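Local coordinates for protein methylaspartate ammonia-lyase (Citrobacter amalonaticus, PDB 1KKO) that catalyses the reversible, magnesium-dependent anti elimination of ammonia from L-threo-3-methylaspartate to give mesaconate, a step of glutamate degradation, at residues 69-74 with 125-130; 133-138 with 336-341; 214-219 with 262-267; 257-262 with 298-303; 167-172 with 397-402. All blocks are in the same frame, centred on the assembly; numbering follows the deposited sequence.

Contact 1. Residues 69-74 with 125-130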
# COMPACT_ATOMS: atom_id res chain seq x y z
N CYS A 69 9.89 -12.18 3.39
CA CYS A 69 9.65 -13.41 2.67
C CYS A 69 8.23 -13.32 2.12
O CYS A 69 7.29 -13.18 2.90
CB CYS A 69 9.77 -14.61 3.59
SG CYS A 69 11.36 -14.75 4.44
N ALA A 70 8.08 -13.44 0.80
CA ALA A 70 6.78 -13.30 0.15
C ALA A 70 6.80 -14.12 -1.12
O ALA A 70 7.87 -14.36 -1.69
CB ALA A 70 6.48 -11.85 -0.16
N ALA A 71 5.61 -14.51 -1.57
CA ALA A 71 5.45 -15.34 -2.74
C ALA A 71 4.33 -14.79 -3.61
O ALA A 71 3.46 -14.05 -3.14
CB ALA A 71 5.15 -16.75 -2.33
N VAL A 72 4.32 -15.20 -4.88
CA VAL A 72 3.35 -14.65 -5.81
C VAL A 72 1.93 -15.11 -5.56
O VAL A 72 1.68 -16.12 -4.92
CB VAL A 72 3.74 -14.93 -7.29
CG1 VAL A 72 5.16 -14.45 -7.58
CG2 VAL A 72 3.60 -16.38 -7.61
N GLN A 73 1.00 -14.34 -6.10
CA GLN A 73 -0.42 -14.63 -5.98
C GLN A 73 -0.73 -16.05 -6.46
O GLN A 73 -1.36 -16.82 -5.75
CB GLN A 73 -1.21 -13.62 -6.82
CG GLN A 73 -2.72 -13.90 -6.92
CD GLN A 73 -3.51 -12.84 -7.69
OE1 GLN A 73 -4.74 -12.82 -7.65
NE2 GLN A 73 -2.81 -11.96 -8.37
N TYR A 74 -0.28 -16.37 -7.66
CA TYR A 74 -0.55 -17.69 -8.24
C TYR A 74 0.58 -18.66 -7.88
O TYR A 74 1.25 -19.21 -8.75
CB TYR A 74 -0.79 -17.56 -9.75
CG TYR A 74 -1.94 -16.62 -10.10
CD1 TYR A 74 -3.20 -16.82 -9.57
CD2 TYR A 74 -1.74 -15.51 -10.91
CE1 TYR A 74 -4.26 -15.96 -9.89
CE2 TYR A 74 -2.78 -14.65 -11.21
CZ TYR A 74 -4.03 -14.88 -10.70
OH TYR A 74 -5.06 -13.99 -11.01
N LEU A 125 16.13 -27.14 -1.44
CA LEU A 125 16.52 -25.74 -1.45
C LEU A 125 15.46 -25.01 -0.67
O LEU A 125 14.30 -25.41 -0.63
CB LEU A 125 16.55 -25.12 -2.86
CG LEU A 125 17.74 -25.32 -3.78
CD1 LEU A 125 17.46 -24.60 -5.10
CD2 LEU A 125 19.07 -24.84 -3.17
N LEU A 126 15.87 -23.92 -0.05
CA LEU A 126 14.91 -23.09 0.62
C LEU A 126 13.87 -22.58 -0.38
O LEU A 126 14.17 -22.32 -1.54
CB LEU A 126 15.60 -21.89 1.24
CG LEU A 126 16.53 -22.17 2.42
CD1 LEU A 126 17.25 -20.90 2.82
CD2 LEU A 126 15.77 -22.76 3.60
N HIS A 127 12.65 -22.46 0.10
CA HIS A 127 11.57 -21.90 -0.69
C HIS A 127 12.06 -20.58 -1.28
O HIS A 127 12.77 -19.82 -0.61
CB HIS A 127 10.37 -21.68 0.22
CG HIS A 127 9.09 -21.36 -0.48
ND1 HIS A 127 8.88 -20.19 -1.18
CD2 HIS A 127 7.94 -22.06 -0.56
CE1 HIS A 127 7.65 -20.18 -1.65
NE2 HIS A 127 7.06 -21.31 -1.29
N THR A 128 11.68 -20.27 -2.51
CA THR A 128 12.09 -19.01 -3.12
C THR A 128 11.71 -17.81 -2.25
O THR A 128 12.44 -16.84 -2.21
CB THR A 128 11.49 -18.81 -4.53
OG1 THR A 128 10.09 -19.08 -4.51
CG2 THR A 128 12.13 -19.76 -5.52
N ALA A 129 10.57 -17.88 -1.56
CA ALA A 129 10.13 -16.76 -0.72
C ALA A 129 11.08 -16.50 0.43
O ALA A 129 11.26 -15.37 0.83
CB ALA A 129 8.75 -17.02 -0.18
N VAL A 130 11.64 -17.57 0.99
CA VAL A 130 12.61 -17.45 2.08
C VAL A 130 13.91 -16.84 1.55
O VAL A 130 14.46 -15.93 2.15
CB VAL A 130 12.86 -18.81 2.74
CG1 VAL A 130 14.02 -18.71 3.75
CG2 VAL A 130 11.59 -19.30 3.40
O HOH W 1 8.56 -16.95 -3.71
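The first turn of helix 128-146, capped by H127 and presenting A129, packs against the loop that leaves strand 64-69, where C69, A70 and A71 run across it. No direct hydrogen bond joins the two segments; backbone and methyl groups interlock instead. The CA of C69 makes a C-H...O contact with the A129 carbonyl oxygen at 3.1 Å, while the CB of A129 sits 3.2 Å from the oxygen of A70. Beside these, CB of A71 and CB of A129 pack at 4.2 Å. SG of C69, anti to the carbonyl carbon (chi1 -57°), lies 3.8 Å from V130 CA. H127 holds the turn in shape: its ND1 accepts from A129 N at 2.9 Å, the donor only 3° out of the ring plane. Because NE2 of H127 is bonded in turn to the P82 carbonyl, both ring nitrogens are engaged, which fixes the imidazole's rotation and is consistent with a neutral ring protonated on NE2. Water 1 lies 2.7 Å from T128 OG1 and gives a weak bond to A70 O. This is a classic side-chain N-cap, set in the enolase-type N-terminal domain near T360, a probable substrate-binding residue.

Contact 2. Residues 133-138 with 336-341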
# COMPACT_ATOMS: atom_id res chain seq x y z
N GLY A 133 13.22 -13.10 0.97
CA GLY A 133 13.23 -12.28 2.16
C GLY A 133 14.58 -12.19 2.85
O GLY A 133 14.99 -11.12 3.29
N LEU A 134 15.27 -13.32 2.98
CA LEU A 134 16.59 -13.30 3.59
C LEU A 134 17.53 -12.40 2.82
O LEU A 134 18.26 -11.60 3.39
CB LEU A 134 17.20 -14.70 3.66
CG LEU A 134 16.54 -15.70 4.59
CD1 LEU A 134 17.24 -17.03 4.46
CD2 LEU A 134 16.57 -15.23 6.04
N SER A 135 17.51 -12.52 1.50
CA SER A 135 18.43 -11.74 0.68
C SER A 135 18.13 -10.24 0.75
O SER A 135 19.04 -9.41 0.74
CB SER A 135 18.43 -12.25 -0.75
OG SER A 135 17.21 -11.98 -1.39
N GLN A 136 16.85 -9.87 0.85
CA GLN A 136 16.51 -8.46 1.04
C GLN A 136 17.12 -7.94 2.33
O GLN A 136 17.74 -6.90 2.35
CB GLN A 136 15.00 -8.26 1.14
CG GLN A 136 14.20 -8.47 -0.12
CD GLN A 136 12.75 -8.65 0.24
OE1 GLN A 136 12.24 -7.92 1.09
NE2 GLN A 136 12.09 -9.62 -0.37
N ALA A 137 16.94 -8.69 3.41
CA ALA A 137 17.46 -8.27 4.70
C ALA A 137 18.99 -8.22 4.71
O ALA A 137 19.57 -7.34 5.32
CB ALA A 137 16.94 -9.16 5.80
N LEU A 138 19.63 -9.17 4.03
CA LEU A 138 21.09 -9.20 3.98
C LEU A 138 21.65 -8.03 3.18
O LEU A 138 22.71 -7.50 3.53
CB LEU A 138 21.59 -10.53 3.42
CG LEU A 138 21.36 -11.68 4.40
CD1 LEU A 138 21.40 -13.00 3.66
CD2 LEU A 138 22.37 -11.65 5.54
N GLY A 336 14.16 -16.23 -6.09
CA GLY A 336 14.85 -16.53 -4.84
C GLY A 336 15.66 -15.33 -4.37
O GLY A 336 15.12 -14.26 -4.18
N GLY A 337 16.95 -15.50 -4.17
CA GLY A 337 17.75 -14.39 -3.70
C GLY A 337 17.76 -13.26 -4.71
O GLY A 337 17.88 -13.48 -5.93
N ILE A 338 17.73 -12.02 -4.22
CA ILE A 338 17.60 -10.87 -5.10
C ILE A 338 18.86 -10.59 -5.92
O ILE A 338 18.81 -9.85 -6.88
CB ILE A 338 17.15 -9.62 -4.32
CG1 ILE A 338 18.17 -9.21 -3.27
CG2 ILE A 338 15.76 -9.85 -3.72
CD1 ILE A 338 17.82 -7.89 -2.58
N HIS A 339 19.98 -11.18 -5.52
CA HIS A 339 21.18 -11.08 -6.35
C HIS A 339 20.88 -11.69 -7.73
O HIS A 339 21.45 -11.26 -8.74
CB HIS A 339 22.37 -11.77 -5.72
CG HIS A 339 22.17 -13.22 -5.45
ND1 HIS A 339 21.14 -13.70 -4.69
CD2 HIS A 339 22.90 -14.29 -5.83
CE1 HIS A 339 21.23 -15.02 -4.61
NE2 HIS A 339 22.29 -15.40 -5.29
N ASN A 340 19.98 -12.67 -7.78
CA ASN A 340 19.59 -13.28 -9.04
C ASN A 340 18.85 -12.28 -9.92
O ASN A 340 18.89 -12.37 -11.15
CB ASN A 340 18.73 -14.52 -8.83
CG ASN A 340 19.46 -15.64 -8.13
OD1 ASN A 340 18.95 -16.27 -7.19
ND2 ASN A 340 20.66 -15.91 -8.58
N ILE A 341 18.11 -11.35 -9.32
CA ILE A 341 17.45 -10.32 -10.12
C ILE A 341 18.50 -9.45 -10.81
O ILE A 341 18.37 -9.12 -11.99
CB ILE A 341 16.56 -9.39 -9.27
CG1 ILE A 341 15.49 -10.14 -8.50
CG2 ILE A 341 15.91 -8.33 -10.16
CD1 ILE A 341 14.89 -9.29 -7.40
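The hydroxyl oxygen OG of S135 is gripped from three directions: it accepts from I338 N at 2.9 Å and 156°, and is also hydrogen-bonded to the carbonyl oxygens of R131 and Y132 in its own helix, between which its single proton must be shared or alternate. The contact joins helix 128-146 of the N-terminal domain to the turn leading into helix 339-351 of the enolase-superfamily TIM barrel, and this hydroxyl is one polar link between the two domains, alongside the bond from G337 N to D117. Its position follows from a chi1 of 69°, which sets OG between the backbone N and the carbonyl carbon. G337 CA lies 3.4 Å from S135 OG, and its lack of a side chain leaves room for the H339 ring. The surrounding packing is buried, and made largely by the isoleucine and the aliphatic part of Q136. Both branches of I338, CG1 and CG2, flank S135 OG, and the side chain meets that of Q136 at about a right angle. OE1 of Q136 accepts from D68 N. Farther out, the terminal methyl CD1 of I338 slips over the helix backbone to 3.9 Å from Q136 CA.

Contact 3. Residues 214-219 with 262-267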
# COMPACT_ATOMS: atom_id res chain seq x y z
N TYR A 214 -11.17 -2.88 -26.12
CA TYR A 214 -10.55 -2.36 -24.91
C TYR A 214 -9.31 -1.50 -25.22
O TYR A 214 -9.12 -0.44 -24.62
CB TYR A 214 -10.17 -3.49 -23.95
CG TYR A 214 -9.51 -2.93 -22.72
CD1 TYR A 214 -10.25 -2.28 -21.74
CD2 TYR A 214 -8.13 -3.01 -22.54
CE1 TYR A 214 -9.65 -1.74 -20.63
CE2 TYR A 214 -7.53 -2.48 -21.43
CZ TYR A 214 -8.29 -1.84 -20.48
OH TYR A 214 -7.66 -1.31 -19.37
N VAL A 215 -8.46 -1.95 -26.14
CA VAL A 215 -7.27 -1.18 -26.48
C VAL A 215 -7.68 0.19 -27.01
O VAL A 215 -7.06 1.21 -26.68
CB VAL A 215 -6.36 -1.90 -27.48
CG1 VAL A 215 -5.18 -1.03 -27.84
CG2 VAL A 215 -5.86 -3.21 -26.90
N ARG A 216 -8.72 0.21 -27.83
CA ARG A 216 -9.21 1.46 -28.39
C ARG A 216 -9.76 2.36 -27.29
O ARG A 216 -9.50 3.57 -27.27
CB ARG A 216 -10.30 1.18 -29.43
CG ARG A 216 -10.82 2.43 -30.13
CD ARG A 216 -9.76 3.20 -30.86
NE ARG A 216 -10.07 4.62 -30.95
CZ ARG A 216 -9.74 5.40 -31.97
NH1 ARG A 216 -9.07 4.90 -33.00
NH2 ARG A 216 -10.07 6.68 -31.95
N TRP A 217 -10.52 1.77 -26.37
CA TRP A 217 -11.06 2.52 -25.25
C TRP A 217 -9.92 3.11 -24.44
O TRP A 217 -9.97 4.26 -24.01
CB TRP A 217 -11.92 1.63 -24.35
CG TRP A 217 -12.40 2.40 -23.17
CD1 TRP A 217 -13.51 3.18 -23.10
CD2 TRP A 217 -11.73 2.54 -21.92
NE1 TRP A 217 -13.60 3.77 -21.87
CE2 TRP A 217 -12.51 3.40 -21.12
CE3 TRP A 217 -10.55 2.01 -21.37
CZ2 TRP A 217 -12.16 3.74 -19.82
CZ3 TRP A 217 -10.20 2.36 -20.08
CH2 TRP A 217 -11.01 3.21 -19.32
N LEU A 218 -8.89 2.29 -24.24
CA LEU A 218 -7.73 2.67 -23.44
C LEU A 218 -6.96 3.84 -24.05
O LEU A 218 -6.70 4.84 -23.38
CB LEU A 218 -6.84 1.44 -23.29
CG LEU A 218 -5.46 1.62 -22.67
CD1 LEU A 218 -5.56 2.20 -21.28
CD2 LEU A 218 -4.77 0.27 -22.66
N SER A 219 -6.60 3.72 -25.32
CA SER A 219 -5.89 4.82 -25.97
C SER A 219 -6.77 6.08 -26.05
O SER A 219 -6.29 7.19 -25.85
CB SER A 219 -5.35 4.42 -27.33
OG SER A 219 -6.38 3.95 -28.17
N GLU A 262 -2.09 -2.95 -33.10
CA GLU A 262 -1.28 -1.74 -33.11
C GLU A 262 -2.09 -0.50 -33.44
O GLU A 262 -1.93 0.54 -32.81
CB GLU A 262 -0.08 -1.86 -34.06
CG GLU A 262 0.97 -0.78 -33.80
CD GLU A 262 2.23 -0.91 -34.64
OE1 GLU A 262 2.45 -1.98 -35.24
OE2 GLU A 262 3.01 0.06 -34.69
N LYS A 263 -2.97 -0.61 -34.44
CA LYS A 263 -3.78 0.54 -34.84
C LYS A 263 -4.65 1.06 -33.70
O LYS A 263 -4.88 2.27 -33.59
CB LYS A 263 -4.68 0.17 -36.03
N GLU A 264 -5.12 0.17 -32.84
CA GLU A 264 -6.02 0.55 -31.76
C GLU A 264 -5.30 1.38 -30.68
O GLU A 264 -5.95 2.08 -29.90
CB GLU A 264 -6.68 -0.68 -31.13
CG GLU A 264 -7.21 -1.71 -32.12
CD GLU A 264 -8.27 -1.17 -33.08
OE1 GLU A 264 -8.55 -1.85 -34.09
OE2 GLU A 264 -8.82 -0.08 -32.82
N ALA A 265 -3.98 1.30 -30.67
CA ALA A 265 -3.17 2.01 -29.67
C ALA A 265 -2.94 3.48 -30.01
O ALA A 265 -2.42 4.24 -29.19
CB ALA A 265 -1.85 1.30 -29.46
N GLN A 266 -3.31 3.88 -31.23
CA GLN A 266 -3.20 5.28 -31.68
C GLN A 266 -1.83 5.91 -31.43
O GLN A 266 -1.73 7.04 -30.94
CB GLN A 266 -4.30 6.12 -31.04
CG GLN A 266 -5.68 5.62 -31.37
CD GLN A 266 -6.78 6.53 -30.89
OE1 GLN A 266 -7.11 7.52 -31.54
NE2 GLN A 266 -7.38 6.19 -29.75
N GLY A 267 -0.77 5.19 -31.76
CA GLY A 267 0.57 5.73 -31.64
C GLY A 267 1.30 5.43 -30.33
O GLY A 267 2.49 5.66 -30.23
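S219 carries its OG between backbone N and carbonyl carbon (chi1 57°), which turns the hydroxyl toward E264 and Q266, and R216 leaves the helix with CG anti to the backbone N before bending at chi2 to lay its guanidinium over the Q266 amide. The serine oxygen works twice. It donates to the E264 carbonyl, OG to O 2.6 Å and in the carbonyl plane, and accepts from Q266 in a nearly linear bond, NE2 to OG 2.9 Å at 173°. The amide and guanidinium planes are stacked, 22° apart, with Q266 NE2 over the centre of the R216 guanidinium, 3.2 Å above its plane. Although R216 NH2 comes to 3.1 Å from Q266 OE1, the oxygen lies over the guanidinium face, at too poor an angle for a hydrogen bond. D220 ties the two together: its OD1 pairs with R216 NH2 in a salt bridge and accepts from Q266 NE2. In the (beta/alpha)8 barrel, this joins helix 209-225 to the chain leading from helix 251-260 toward strand 270-273. Nearer the barrel wall, V215 CG1 packs 3.6 Å from E264 CB, and V215 touches I237 of strand 234-238. E264 OE2 lies 3.9 Å from R216 CB.

Contact 4. Residues 257-262 with 298-303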
# COMPACT_ATOMS: atom_id res chain seq x y z
N TYR A 257 -3.04 -11.47 -35.22
CA TYR A 257 -3.98 -10.79 -34.35
C TYR A 257 -3.28 -9.72 -33.50
O TYR A 257 -3.75 -8.60 -33.39
CB TYR A 257 -4.69 -11.78 -33.43
CG TYR A 257 -5.46 -11.07 -32.35
CD1 TYR A 257 -6.63 -10.39 -32.64
CD2 TYR A 257 -4.98 -11.03 -31.05
CE1 TYR A 257 -7.33 -9.72 -31.66
CE2 TYR A 257 -5.67 -10.35 -30.05
CZ TYR A 257 -6.85 -9.70 -30.36
OH TYR A 257 -7.53 -9.03 -29.37
N ILE A 258 -2.16 -10.09 -32.89
CA ILE A 258 -1.41 -9.16 -32.06
C ILE A 258 -1.01 -7.94 -32.88
O ILE A 258 -1.15 -6.80 -32.44
CB ILE A 258 -0.18 -9.86 -31.46
CG1 ILE A 258 -0.61 -10.87 -30.39
CG2 ILE A 258 0.78 -8.85 -30.85
CD1 ILE A 258 0.44 -11.87 -30.04
N ALA A 259 -0.52 -8.16 -34.10
CA ALA A 259 -0.13 -7.05 -34.96
C ALA A 259 -1.31 -6.13 -35.27
O ALA A 259 -1.16 -4.91 -35.38
CB ALA A 259 0.48 -7.59 -36.25
N SER A 260 -2.50 -6.72 -35.41
CA SER A 260 -3.70 -5.96 -35.73
C SER A 260 -4.11 -5.01 -34.61
O SER A 260 -4.89 -4.09 -34.83
CB SER A 260 -4.87 -6.90 -36.08
OG SER A 260 -5.50 -7.44 -34.93
N LEU A 261 -3.60 -5.23 -33.41
CA LEU A 261 -3.93 -4.35 -32.29
C LEU A 261 -3.17 -3.03 -32.33
O LEU A 261 -3.58 -2.07 -31.67
CB LEU A 261 -3.66 -5.05 -30.96
CG LEU A 261 -4.50 -6.29 -30.66
CD1 LEU A 261 -4.04 -6.92 -29.36
CD2 LEU A 261 -5.97 -5.98 -30.58
N GLU A 262 -2.09 -2.95 -33.10
CA GLU A 262 -1.28 -1.74 -33.11
C GLU A 262 -2.09 -0.50 -33.44
O GLU A 262 -1.93 0.54 -32.81
CB GLU A 262 -0.08 -1.86 -34.06
CG GLU A 262 0.97 -0.78 -33.80
CD GLU A 262 2.23 -0.91 -34.64
OE1 GLU A 262 2.45 -1.98 -35.24
OE2 GLU A 262 3.01 0.06 -34.69
N LEU A 298 5.82 -9.38 -40.46
CA LEU A 298 4.75 -8.44 -40.74
C LEU A 298 5.18 -6.98 -40.61
O LEU A 298 4.45 -6.07 -41.02
CB LEU A 298 3.59 -8.67 -39.77
CG LEU A 298 2.88 -10.02 -39.84
CD1 LEU A 298 1.97 -10.17 -38.64
CD2 LEU A 298 2.10 -10.17 -41.14
N GLY A 299 6.36 -6.75 -40.04
CA GLY A 299 6.84 -5.40 -39.78
C GLY A 299 6.08 -4.73 -38.65
O GLY A 299 5.99 -3.50 -38.58
N SER A 300 5.52 -5.53 -37.75
CA SER A 300 4.75 -5.01 -36.63
C SER A 300 5.62 -4.31 -35.59
O SER A 300 6.74 -4.74 -35.32
CB SER A 300 3.99 -6.14 -35.93
OG SER A 300 3.23 -5.63 -34.84
N GLY A 301 5.09 -3.26 -34.99
CA GLY A 301 5.79 -2.57 -33.92
C GLY A 301 5.36 -3.05 -32.55
O GLY A 301 5.83 -2.54 -31.54
N VAL A 302 4.47 -4.04 -32.51
CA VAL A 302 3.97 -4.57 -31.24
C VAL A 302 4.97 -5.56 -30.68
O VAL A 302 5.52 -6.38 -31.40
CB VAL A 302 2.59 -5.24 -31.39
CG1 VAL A 302 2.07 -5.71 -30.03
CG2 VAL A 302 1.58 -4.30 -32.03
N LYS A 303 5.19 -5.50 -29.37
CA LYS A 303 6.16 -6.37 -28.72
C LYS A 303 5.48 -7.39 -27.82
O LYS A 303 4.39 -7.15 -27.34
CB LYS A 303 7.15 -5.53 -27.93
CG LYS A 303 8.08 -4.70 -28.82
CD LYS A 303 8.98 -3.81 -27.99
CE LYS A 303 9.94 -3.00 -28.83
NZ LYS A 303 10.65 -2.01 -27.97
O HOH W 2 1.32 -4.16 -36.10
O HOH W 3 3.66 -1.84 -37.86
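I258 and V302 form the tight half of this contact: the methyl CG2 of I258 presses against CG1 of V302 at 3.5 Å, closer than carbons usually pack. The other branch of V302, CG2, lies 3.6 Å from CB of E262, the two side chains being antiparallel neighbours. The far half is wetter. E262 stretches along the loop, its CG anti to the backbone N (chi1 -165°), until OE1 accepts a bond from G301 N at 2.9 Å, from above the carboxylate plane. Two waters donate to the same oxygen. Water 2 also donates to A259 O and accepts from S300 OG, while water 3 bridges to G299 O, so three donors converge on E262 OE1 and much of the link passes through solvent. The loop is itself ordered: G299, just past helix 281-298, closes it with a Schellman motif, and S300 OG accepts from V302 N at 3.1 Å in an ST turn. At the exposed edge, CD1 of L298 rests on A259 CB at 3.8 Å. Helix 251-260 is thereby joined to the passage from helix 281-298 into strand 303-306, with I258 also resting on I291 and L295 of that helix and V302 on L270 of strand 270-273.

Contact 5. Residues 167-172 with 397-402. With SO4 (sulfate ion), chain C.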
# COMPACT_ATOMS: atom_id res chain seq x y z
N ILE A 167 13.35 4.71 -13.48
CA ILE A 167 12.99 3.53 -14.25
C ILE A 167 11.52 3.68 -14.61
O ILE A 167 10.72 4.03 -13.73
CB ILE A 167 13.14 2.27 -13.37
CG1 ILE A 167 14.57 2.09 -12.85
CG2 ILE A 167 12.63 1.04 -14.10
CD1 ILE A 167 15.60 1.81 -13.92
N PRO A 168 11.11 3.39 -15.85
CA PRO A 168 9.69 3.43 -16.18
C PRO A 168 8.87 2.47 -15.33
O PRO A 168 9.26 1.32 -15.19
CB PRO A 168 9.67 3.02 -17.65
CG PRO A 168 11.00 3.41 -18.16
CD PRO A 168 11.93 3.09 -17.03
N LEU A 169 7.75 2.96 -14.80
CA LEU A 169 6.90 2.18 -13.91
C LEU A 169 5.62 1.74 -14.60
O LEU A 169 5.03 2.48 -15.38
CB LEU A 169 6.54 2.99 -12.66
CG LEU A 169 7.70 3.57 -11.88
CD1 LEU A 169 7.20 4.26 -10.62
CD2 LEU A 169 8.69 2.51 -11.52
N PHE A 170 5.19 0.54 -14.24
CA PHE A 170 4.06 -0.14 -14.86
C PHE A 170 2.98 -0.43 -13.83
O PHE A 170 3.23 -1.17 -12.87
CB PHE A 170 4.56 -1.46 -15.47
CG PHE A 170 3.50 -2.35 -16.04
CD1 PHE A 170 2.42 -1.84 -16.72
CD2 PHE A 170 3.62 -3.71 -15.88
CE1 PHE A 170 1.47 -2.69 -17.25
CE2 PHE A 170 2.67 -4.56 -16.40
CZ PHE A 170 1.61 -4.05 -17.10
N GLY A 171 1.80 0.14 -14.01
CA GLY A 171 0.68 -0.06 -13.12
C GLY A 171 -0.23 -1.18 -13.57
O GLY A 171 -0.50 -1.32 -14.76
N GLN A 172 -0.70 -1.99 -12.62
CA GLN A 172 -1.62 -3.08 -12.91
C GLN A 172 -2.98 -2.84 -12.27
O GLN A 172 -3.09 -2.47 -11.10
CB GLN A 172 -1.04 -4.46 -12.56
CG GLN A 172 -1.05 -4.88 -11.11
CD GLN A 172 -0.75 -6.37 -10.95
OE1 GLN A 172 -1.28 -7.19 -11.70
NE2 GLN A 172 0.10 -6.72 -9.98
N ILE A 397 4.50 3.61 -2.80
CA ILE A 397 5.67 2.86 -2.33
C ILE A 397 6.83 2.90 -3.32
O ILE A 397 7.96 3.22 -2.96
CB ILE A 397 5.24 1.41 -2.01
CG1 ILE A 397 4.39 1.38 -0.72
CG2 ILE A 397 6.45 0.47 -1.91
CD1 ILE A 397 3.52 0.17 -0.61
N VAL A 398 6.56 2.57 -4.58
CA VAL A 398 7.63 2.42 -5.57
C VAL A 398 8.14 3.77 -6.09
O VAL A 398 9.34 4.05 -6.06
CB VAL A 398 7.17 1.53 -6.72
CG1 VAL A 398 8.19 1.51 -7.82
CG2 VAL A 398 6.95 0.12 -6.21
N PHE A 399 7.24 4.62 -6.56
CA PHE A 399 7.64 5.92 -7.10
C PHE A 399 8.34 6.75 -6.05
O PHE A 399 9.39 7.34 -6.34
CB PHE A 399 6.39 6.63 -7.60
CG PHE A 399 6.62 7.91 -8.36
CD1 PHE A 399 7.04 7.90 -9.67
CD2 PHE A 399 6.32 9.13 -7.78
CE1 PHE A 399 7.19 9.07 -10.38
CE2 PHE A 399 6.47 10.31 -8.50
CZ PHE A 399 6.92 10.27 -9.79
N ASN A 400 7.79 6.84 -4.84
CA ASN A 400 8.40 7.73 -3.87
C ASN A 400 9.74 7.21 -3.38
O ASN A 400 10.64 8.00 -3.14
CB ASN A 400 7.46 8.02 -2.70
CG ASN A 400 6.16 8.67 -3.12
OD1 ASN A 400 5.91 8.97 -4.29
ND2 ASN A 400 5.31 8.91 -2.13
N GLU A 401 9.88 5.91 -3.17
CA GLU A 401 11.19 5.39 -2.77
C GLU A 401 12.20 5.66 -3.89
O GLU A 401 13.35 6.03 -3.63
CB GLU A 401 11.15 3.89 -2.49
CG GLU A 401 12.51 3.31 -2.09
CD GLU A 401 12.98 3.73 -0.70
OE1 GLU A 401 12.21 4.39 0.03
OE2 GLU A 401 14.09 3.34 -0.29
N MSE A 402 11.77 5.50 -5.13
CA MSE A 402 12.65 5.73 -6.26
C MSE A 402 13.14 7.17 -6.26
O MSE A 402 14.35 7.43 -6.37
CB MSE A 402 11.90 5.43 -7.55
CG MSE A 402 12.74 5.48 -8.80
SE MSE A 402 11.70 5.08 -10.39
CE MSE A 402 10.69 6.78 -10.51
S SO4 C . 0.63 -10.98 -9.90
O1 SO4 C . 1.28 -11.92 -8.95
O2 SO4 C . -0.70 -11.64 -10.17
O3 SO4 C . 0.44 -9.68 -9.27
O4 SO4 C . 1.34 -10.83 -11.19
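V398 is the first residue of helix 392-410 here to meet the segment 167-172, through L169. Its CG1, anti to the backbone N (chi1 173°), lies 3.9 Å from L169 CD2, the two side chains lying alongside and pointing opposite ways. F399 comes next and takes the other leucine branch: L169 CD1 approaches the edge of the phenyl ring, near its plane, and stands 3.8 Å from F399 CD1. The same ring meets Y12 of the second subunit, and N400, one residue on, gives a hydrogen bond from ND2 to the Y12 carbonyl oxygen of that subunit, so this helix serves the dimer as well as the barrel. The strand 169-170 is the first of the (beta/alpha)8 barrel and lies beside the last, 382-384, with G171 bonded through its backbone to V191 on the other flank. V398 also touches M383 of strand 382-384, so the helix packs over the junction of first and last strands. M402, a selenomethionine in this crystal, is the last to touch. Bent at chi3 (73°), it reaches toward L169 tip to tip, SE to CD2 4.1 Å. Its selenium also lies 3.5 Å from I167 N, a buried amide nitrogen with no hydrogen-bond partner in the model. While L169 turns to the helix, Q172 at the far end of 167-172 belongs to the substrate site: its NE2 donates to sulfate O3 at 3.1 Å and 167°. K331, T360 and C361 bind the same sulfate, probably a crystallisation ion occupying part of the methylaspartate pocket.

How the contacts relate
Along the chain, contact 1 closes before contact 2 opens. Both use helix 128-146, have centres about 11 Å apart and touch through C69 and G133. Contact 1 stays within the N-terminal domain, whereas contact 2 carries the same helix onto the barrel. Contacts 3 and 4 form a second pair, centres about 12 Å apart and sharing E262, on the far side of the chain's centre from contacts 1 and 2; each joins a barrel helix to the chain that leaves a neighbouring one. Contact 5 spans nearly the whole barrel sequence, encloses both of these and crosses contact 2. It lies about 22 Å from contact 1, centre to centre. Of the five, only contact 5 holds a substrate-binding residue, Q172; the others pack the domains and the barrel wall.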